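Local coordinates for 2-hydroxyhepta-2,4-diene-1, 7-dioateisomerase (Mycobacterium abscessus, PDB 3R6O), which binds magnesium and is probably an isomerase of the fumarylacetoacetate hydrolase family, acting on 2-hydroxyhepta-2,4-diene-1,7-dioate, at residues A[156-161]-A[212-217]. Residues are numbered along the deposited sequence; the frame is centred on the assembly and turned at random.
Sequences DYEIEI and RGKGYP. With MG (magnesium ion), chain B.
Lys-214, on the segment 212-217, reaches to the carboxylate of Glu-158, and this one salt bridge joins the two segments, NZ of Lys-214 lying 3.4 Å from OE1 of Glu-158. The two side chains meet at about a right angle. Lys-214 runs extended through CE and then bends at the last torsion (chi4 -59°), which swings its ammonium toward the glutamate. Glu-158 crosses it, its chain extended beyond CG, and OE1 is the oxygen nearest NZ. A water links the same two groups a second time: it accepts from NZ of Lys-214 at 2.9 Å and gives a weak bond to OE2 of Glu-158 at 3.4 Å. Both residues are buried, and their charged ends are shared with other partners: Arg-193 pairs with OE2 of Glu-158, while NZ of Lys-214 also makes a salt bridge to OD2 of Asp-189 and a hydrogen bond to OG1 of Thr-191.

Beside this bridge sits the magnesium ion, bound by OE2 of Glu-160 at 2.3 Å and by Asp-189. OE1 of Glu-160 accepts from the backbone N of Gly-283, which should limit the carboxylate's rotation. OE1 of Glu-158 stays 3.2 Å from the magnesium and is not bound to it here, although Glu-158 has been seen as a magnesium ligand in this protein. Lys-214, through its salt bridge to the ligand Asp-189, is thus a second-shell residue of the acidic metal site characteristic of the FAH family.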
ATOM      1  N   ASP A 156       4.603  -3.794  19.919  1.00 21.41           N
ATOM      2  CA  ASP A 156       5.944  -4.328  19.767  1.00 21.28           C
ATOM      3  C   ASP A 156       6.812  -3.507  18.789  1.00 20.61           C
ATOM      4  O   ASP A 156       6.306  -2.837  17.890  1.00 20.16           O
ATOM      5  CB  ASP A 156       5.877  -5.788  19.318  1.00 21.48           C
ATOM      6  CG  ASP A 156       6.921  -6.649  19.984  1.00 22.06           C
ATOM      7  OD1 ASP A 156       7.842  -6.093  20.606  1.00 22.17           O
ATOM      8  OD2 ASP A 156       6.811  -7.906  19.886  1.00 22.57           O
ATOM      9  N   TYR A 157       8.117  -3.643  18.973  1.00 20.72           N
ATOM     10  CA  TYR A 157       9.184  -3.062  18.156  1.00 20.34           C
ATOM     11  C   TYR A 157       9.873  -4.156  17.328  1.00 20.26           C
ATOM     12  O   TYR A 157       9.946  -5.322  17.738  1.00 20.72           O
ATOM     13  CB  TYR A 157      10.216  -2.354  19.072  1.00 20.79           C
ATOM     14  CG  TYR A 157      10.710  -3.299  20.151  1.00 21.50           C
ATOM     15  CD1 TYR A 157      11.796  -4.141  19.920  1.00 21.77           C
ATOM     16  CD2 TYR A 157      10.016  -3.432  21.356  1.00 22.03           C
ATOM     17  CE1 TYR A 157      12.218  -5.077  20.905  1.00 22.63           C
ATOM     18  CE2 TYR A 157      10.418  -4.357  22.350  1.00 22.85           C
ATOM     19  CZ  TYR A 157      11.516  -5.192  22.108  1.00 23.16           C
ATOM     20  OH  TYR A 157      11.942  -6.101  23.088  1.00 24.17           O
ATOM     21  N   GLU A 158      10.360  -3.766  16.148  1.00 19.82           N
ATOM     22  CA  GLU A 158      11.060  -4.668  15.252  1.00 19.81           C
ATOM     23  C   GLU A 158      12.030  -3.858  14.404  1.00 19.63           C
ATOM     24  O   GLU A 158      11.607  -3.306  13.393  1.00 19.18           O
ATOM     25  CB  GLU A 158      10.085  -5.328  14.316  1.00 19.51           C
ATOM     26  CG  GLU A 158       8.971  -6.079  14.976  1.00 19.80           C
ATOM     27  CD  GLU A 158       8.106  -6.817  13.976  1.00 19.68           C
ATOM     28  OE1 GLU A 158       7.640  -6.217  13.028  1.00 26.00           O
ATOM     29  OE2 GLU A 158       7.887  -8.030  14.135  1.00 21.89           O
ATOM     30  N   ILE A 159      13.285  -3.791  14.812  1.00 20.10           N
ATOM     31  CA  ILE A 159      14.322  -3.108  14.020  1.00 20.16           C
ATOM     32  C   ILE A 159      14.608  -3.872  12.736  1.00 20.04           C
ATOM     33  O   ILE A 159      14.773  -5.073  12.738  1.00 20.33           O
ATOM     34  CB  ILE A 159      15.614  -2.861  14.828  1.00 20.92           C
ATOM     35  CG1 ILE A 159      16.522  -1.862  14.093  1.00 21.11           C
ATOM     36  CG2 ILE A 159      16.377  -4.203  15.201  1.00 21.58           C
ATOM     37  CD1 ILE A 159      17.814  -1.491  14.938  1.00 22.05           C
ATOM     38  N   GLU A 160      14.612  -3.158  11.621  1.00 19.74           N
ATOM     39  CA  GLU A 160      14.855  -3.788  10.327  1.00 19.69           C
ATOM     40  C   GLU A 160      15.670  -2.860   9.446  1.00 19.87           C
ATOM     41  O   GLU A 160      15.629  -1.639   9.595  1.00 19.87           O
ATOM     42  CB  GLU A 160      13.507  -4.126   9.655  1.00 19.13           C
ATOM     43  CG  GLU A 160      12.515  -4.774  10.601  1.00 19.06           C
ATOM     44  CD  GLU A 160      11.410  -5.575   9.972  1.00 18.85           C
ATOM     45  OE1 GLU A 160      11.385  -5.827   8.744  1.00 18.76           O
ATOM     46  OE2 GLU A 160      10.533  -5.966  10.745  1.00 18.90           O
ATOM     47  N   ILE A 161      16.369  -3.457   8.497  1.00 20.16           N
ATOM     48  CA  ILE A 161      16.988  -2.716   7.447  1.00 20.40           C
ATOM     49  C   ILE A 161      16.002  -2.701   6.227  1.00 19.89           C
ATOM     50  O   ILE A 161      15.513  -3.767   5.773  1.00 19.70           O
ATOM     51  CB  ILE A 161      18.381  -3.309   7.067  1.00 21.20           C
ATOM     52  CG1 ILE A 161      19.319  -3.445   8.286  1.00 21.87           C
ATOM     53  CG2 ILE A 161      19.053  -2.442   5.985  1.00 21.62           C
ATOM     54  CD1 ILE A 161      19.489  -2.178   9.157  1.00 22.01           C
ATOM     55  N   ARG A 212      -4.157  -4.113   9.891  1.00 19.72           N
ATOM     56  CA  ARG A 212      -4.543  -3.262  11.027  1.00 19.91           C
ATOM     57  C   ARG A 212      -3.424  -3.104  12.057  1.00 19.78           C
ATOM     58  O   ARG A 212      -3.092  -1.974  12.458  1.00 19.75           O
ATOM     59  CB  ARG A 212      -5.819  -3.783  11.712  1.00 20.39           C
ATOM     60  CG  ARG A 212      -6.409  -2.821  12.731  1.00 20.71           C
ATOM     61  CD  ARG A 212      -7.701  -3.357  13.277  1.00 23.71           C
ATOM     62  NE  ARG A 212      -8.800  -3.164  12.331  1.00 24.15           N
ATOM     63  CZ  ARG A 212      -9.954  -3.815  12.359  1.00 28.87           C
ATOM     64  NH1 ARG A 212     -10.906  -3.508  11.459  1.00 32.74           N
ATOM     65  NH2 ARG A 212     -10.154  -4.812  13.230  1.00 22.80           N
ATOM     66  N   GLY A 213      -2.826  -4.232  12.427  1.00 19.76           N
ATOM     67  CA  GLY A 213      -1.790  -4.247  13.451  1.00 19.72           C
ATOM     68  C   GLY A 213      -0.489  -3.554  13.087  1.00 19.40           C
ATOM     69  O   GLY A 213       0.224  -3.078  13.939  1.00 19.41           O
ATOM     70  N   LYS A 214      -0.208  -3.466  11.805  1.00 19.18           N
ATOM     71  CA  LYS A 214       1.024  -2.879  11.361  1.00 18.98           C
ATOM     72  C   LYS A 214       0.837  -1.505  10.744  1.00 18.96           C
ATOM     73  O   LYS A 214       1.810  -0.917  10.255  1.00 18.89           O
ATOM     74  CB  LYS A 214       1.669  -3.814  10.355  1.00 18.87           C
ATOM     75  CG  LYS A 214       2.360  -5.021  10.983  1.00 18.98           C
ATOM     76  CD  LYS A 214       2.930  -5.966   9.942  1.00 18.97           C
ATOM     77  CE  LYS A 214       3.550  -7.230  10.575  1.00 19.21           C
ATOM     78  NZ  LYS A 214       4.660  -6.888  11.528  1.00 19.25           N
ATOM     79  N   GLY A 215      -0.400  -1.039  10.672  1.00 19.11           N
ATOM     80  CA  GLY A 215      -0.732   0.083   9.776  1.00 19.17           C
ATOM     81  C   GLY A 215      -1.053   1.462  10.361  1.00 19.43           C
ATOM     82  O   GLY A 215      -1.346   2.413   9.600  1.00 19.59           O
ATOM     83  N   TYR A 216      -1.063   1.583  11.673  1.00 19.56           N
ATOM     84  CA  TYR A 216      -1.434   2.859  12.317  1.00 19.91           C
ATOM     85  C   TYR A 216      -0.397   3.956  11.997  1.00 19.97           C
ATOM     86  O   TYR A 216       0.774   3.612  11.816  1.00 19.75           O
ATOM     87  CB  TYR A 216      -1.431   2.679  13.804  1.00 20.06           C
ATOM     88  CG  TYR A 216      -2.627   1.955  14.409  1.00 20.26           C
ATOM     89  CD1 TYR A 216      -3.690   2.679  14.923  1.00 20.72           C
ATOM     90  CD2 TYR A 216      -2.670   0.573  14.497  1.00 20.12           C
ATOM     91  CE1 TYR A 216      -4.744   2.062  15.548  1.00 21.02           C
ATOM     92  CE2 TYR A 216      -3.771  -0.071  15.141  1.00 20.44           C
ATOM     93  CZ  TYR A 216      -4.778   0.698  15.641  1.00 20.88           C
ATOM     94  OH  TYR A 216      -5.870   0.158  16.272  1.00 25.61           O
ATOM     95  N   PRO A 217      -0.781   5.246  12.072  1.00 20.37           N
ATOM     96  CA  PRO A 217       0.244   6.292  12.023  1.00 20.57           C
ATOM     97  C   PRO A 217       1.336   6.075  13.063  1.00 20.48           C
ATOM     98  O   PRO A 217       1.045   5.657  14.177  1.00 20.49           O
ATOM     99  CB  PRO A 217      -0.533   7.560  12.361  1.00 21.13           C
ATOM    100  CG  PRO A 217      -1.963   7.255  11.913  1.00 21.20           C
ATOM    101  CD  PRO A 217      -2.114   5.821  12.352  1.00 20.78           C
TER
HETATM  102 MG    MG B 400       8.662  -7.259  10.191  1.00 38.35          MG
HETATM  103  O   HOH W   1       5.053  -9.484  12.823  1.00 27.15           O